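Local coordinates for protein AlyGC (Glaciecola chathamensis, PDB 5GKD) that degrades alginate as a polysaccharide lyase of family 6, probably by beta-elimination, and binds calcium, at residues A468-V473 and V494-R499. Sequence-based numbering, arbitrary orientation.
Sequences AGEYWV and VIFPQR
Trp472 and Phe496, paired residues on adjacent parallel strands, lay their rings over one another in an offset stack, with 4.3 Å between the centroids of the indole six-membered ring and the phenyl ring and their planes 20° apart. The closest approach is Phe496 CD2 to Trp472 CE2, at 3.5 Å, and Phe496 CB adds a CH-pi contact over the same benzo ring. The parallel pairing puts both side chains on one face, and their matching first torsions, CG anti to the carbonyl carbon at about -70°, turn the rings alike so that they can stack.

On this face Glu470 runs its extended chain past the phenyl group: OE2 lies 3.6 Å from Phe496 CE2, with the carboxylate nearly perpendicular to the ring, while OE1 accepts a weak hydrogen bond from Trp472 NE1 at 3.4 Å. At the other end of the indole, the amide of Gln498 stands at the edge beside CE3.

On the reverse face the side-chain contacts between the strands are aliphatic: Val473 CG2 meets Ile495 CG2 at 3.9 Å, and Tyr471 CB lies alongside Ile495 CG1. Leu466 touches both Tyr471 and Ile495 here, and the phenol OH of Tyr471 is hydrogen-bonded to the carbonyl of Gln467.

Five backbone hydrogen bonds fix the pairing, from Val494 N to Gly469 O through Gln498 N to Val473 O; Phe496 N to Tyr471 O is 2.7 Å and nearly straight at 174°. Beyond the strand end, a water joins Val473 O to Arg499 N. Strand 517-519 continues the ladder past Ile495, as expected for successive coils of a parallel beta-helix. This register brings aromatic onto aromatic and aliphatic onto aliphatic between the coils, while Glu470 and Gln498, bordering the indole at two edges, would limit its turning.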
# COMPACT_ATOMS: atom_id res chain seq x y z
N ALA A 468 17.48 33.68 3.60
CA ALA A 468 16.62 33.94 4.74
C ALA A 468 15.23 34.37 4.29
O ALA A 468 15.07 35.02 3.25
CB ALA A 468 17.24 35.03 5.62
N GLY A 469 14.22 33.97 5.04
CA GLY A 469 12.87 34.38 4.74
C GLY A 469 11.89 33.23 4.90
O GLY A 469 12.17 32.24 5.58
N GLU A 470 10.74 33.37 4.25
CA GLU A 470 9.60 32.48 4.41
C GLU A 470 9.34 31.71 3.12
O GLU A 470 9.30 32.31 2.04
CB GLU A 470 8.34 33.27 4.82
CG GLU A 470 8.42 33.87 6.23
CD GLU A 470 7.11 34.49 6.73
OE1 GLU A 470 6.27 34.91 5.90
OE2 GLU A 470 6.90 34.55 7.96
N TYR A 471 9.17 30.40 3.23
CA TYR A 471 8.90 29.55 2.07
C TYR A 471 7.54 28.89 2.27
O TYR A 471 7.42 27.95 3.06
CB TYR A 471 9.99 28.50 1.88
CG TYR A 471 11.32 29.10 1.56
CD1 TYR A 471 12.14 29.60 2.57
CD2 TYR A 471 11.77 29.19 0.26
CE1 TYR A 471 13.36 30.15 2.29
CE2 TYR A 471 12.98 29.75 -0.04
CZ TYR A 471 13.78 30.23 0.98
OH TYR A 471 15.00 30.78 0.68
N TRP A 472 6.53 29.39 1.57
CA TRP A 472 5.19 28.86 1.66
C TRP A 472 5.04 27.77 0.60
O TRP A 472 5.46 27.95 -0.55
CB TRP A 472 4.15 29.97 1.47
CG TRP A 472 4.16 30.92 2.63
CD1 TRP A 472 4.99 31.98 2.81
CD2 TRP A 472 3.33 30.85 3.80
NE1 TRP A 472 4.73 32.59 4.02
CE2 TRP A 472 3.71 31.92 4.65
CE3 TRP A 472 2.30 30.00 4.21
CZ2 TRP A 472 3.10 32.15 5.87
CZ3 TRP A 472 1.69 30.24 5.42
CH2 TRP A 472 2.09 31.31 6.24
N VAL A 473 4.47 26.64 0.99
CA VAL A 473 4.50 25.44 0.15
C VAL A 473 3.07 24.97 -0.05
O VAL A 473 2.50 24.29 0.81
CB VAL A 473 5.37 24.34 0.76
CG1 VAL A 473 5.35 23.12 -0.13
CG2 VAL A 473 6.79 24.84 0.92
N VAL A 494 12.47 29.67 6.90
CA VAL A 494 11.27 29.13 7.48
C VAL A 494 10.39 28.54 6.41
O VAL A 494 10.07 29.19 5.48
CB VAL A 494 10.52 30.23 8.24
CG1 VAL A 494 9.36 29.66 9.02
CG2 VAL A 494 11.45 30.93 9.20
N ILE A 495 10.02 27.28 6.55
CA ILE A 495 9.21 26.58 5.57
C ILE A 495 7.83 26.35 6.17
O ILE A 495 7.70 25.78 7.26
CB ILE A 495 9.86 25.26 5.13
CG1 ILE A 495 11.19 25.54 4.43
CG2 ILE A 495 8.92 24.48 4.21
CD1 ILE A 495 12.23 24.41 4.56
N PHE A 496 6.79 26.82 5.47
CA PHE A 496 5.41 26.69 5.94
C PHE A 496 4.66 25.73 5.03
O PHE A 496 4.21 26.14 3.95
CB PHE A 496 4.71 28.05 5.94
CG PHE A 496 5.19 29.01 6.98
CD1 PHE A 496 4.85 28.85 8.30
CD2 PHE A 496 5.96 30.10 6.62
CE1 PHE A 496 5.28 29.75 9.25
CE2 PHE A 496 6.39 31.00 7.57
CZ PHE A 496 6.05 30.82 8.88
N PRO A 497 4.47 24.48 5.42
CA PRO A 497 3.58 23.60 4.66
C PRO A 497 2.13 24.06 4.75
O PRO A 497 1.64 24.47 5.81
CB PRO A 497 3.77 22.24 5.33
CG PRO A 497 4.18 22.59 6.74
CD PRO A 497 5.03 23.80 6.60
N GLN A 498 1.44 23.99 3.63
CA GLN A 498 0.01 24.23 3.58
C GLN A 498 -0.77 23.01 3.12
O GLN A 498 -2.00 23.07 3.06
CB GLN A 498 -0.31 25.42 2.67
CG GLN A 498 0.30 26.73 3.15
CD GLN A 498 0.14 27.85 2.14
OE1 GLN A 498 0.94 28.00 1.22
NE2 GLN A 498 -0.91 28.65 2.31
N ARG A 499 -0.09 21.91 2.78
CA ARG A 499 -0.73 20.66 2.38
C ARG A 499 -0.52 19.58 3.44
O ARG A 499 0.25 19.74 4.38
CB ARG A 499 -0.19 20.17 1.02
CG ARG A 499 -0.32 21.16 -0.13
CD ARG A 499 -1.68 21.09 -0.85
NE ARG A 499 -2.76 21.70 -0.08
CZ ARG A 499 -3.02 23.02 -0.06
NH1 ARG A 499 -2.27 23.86 -0.77
NH2 ARG A 499 -4.02 23.49 0.68
O HOH W 1 2.97 21.45 2.19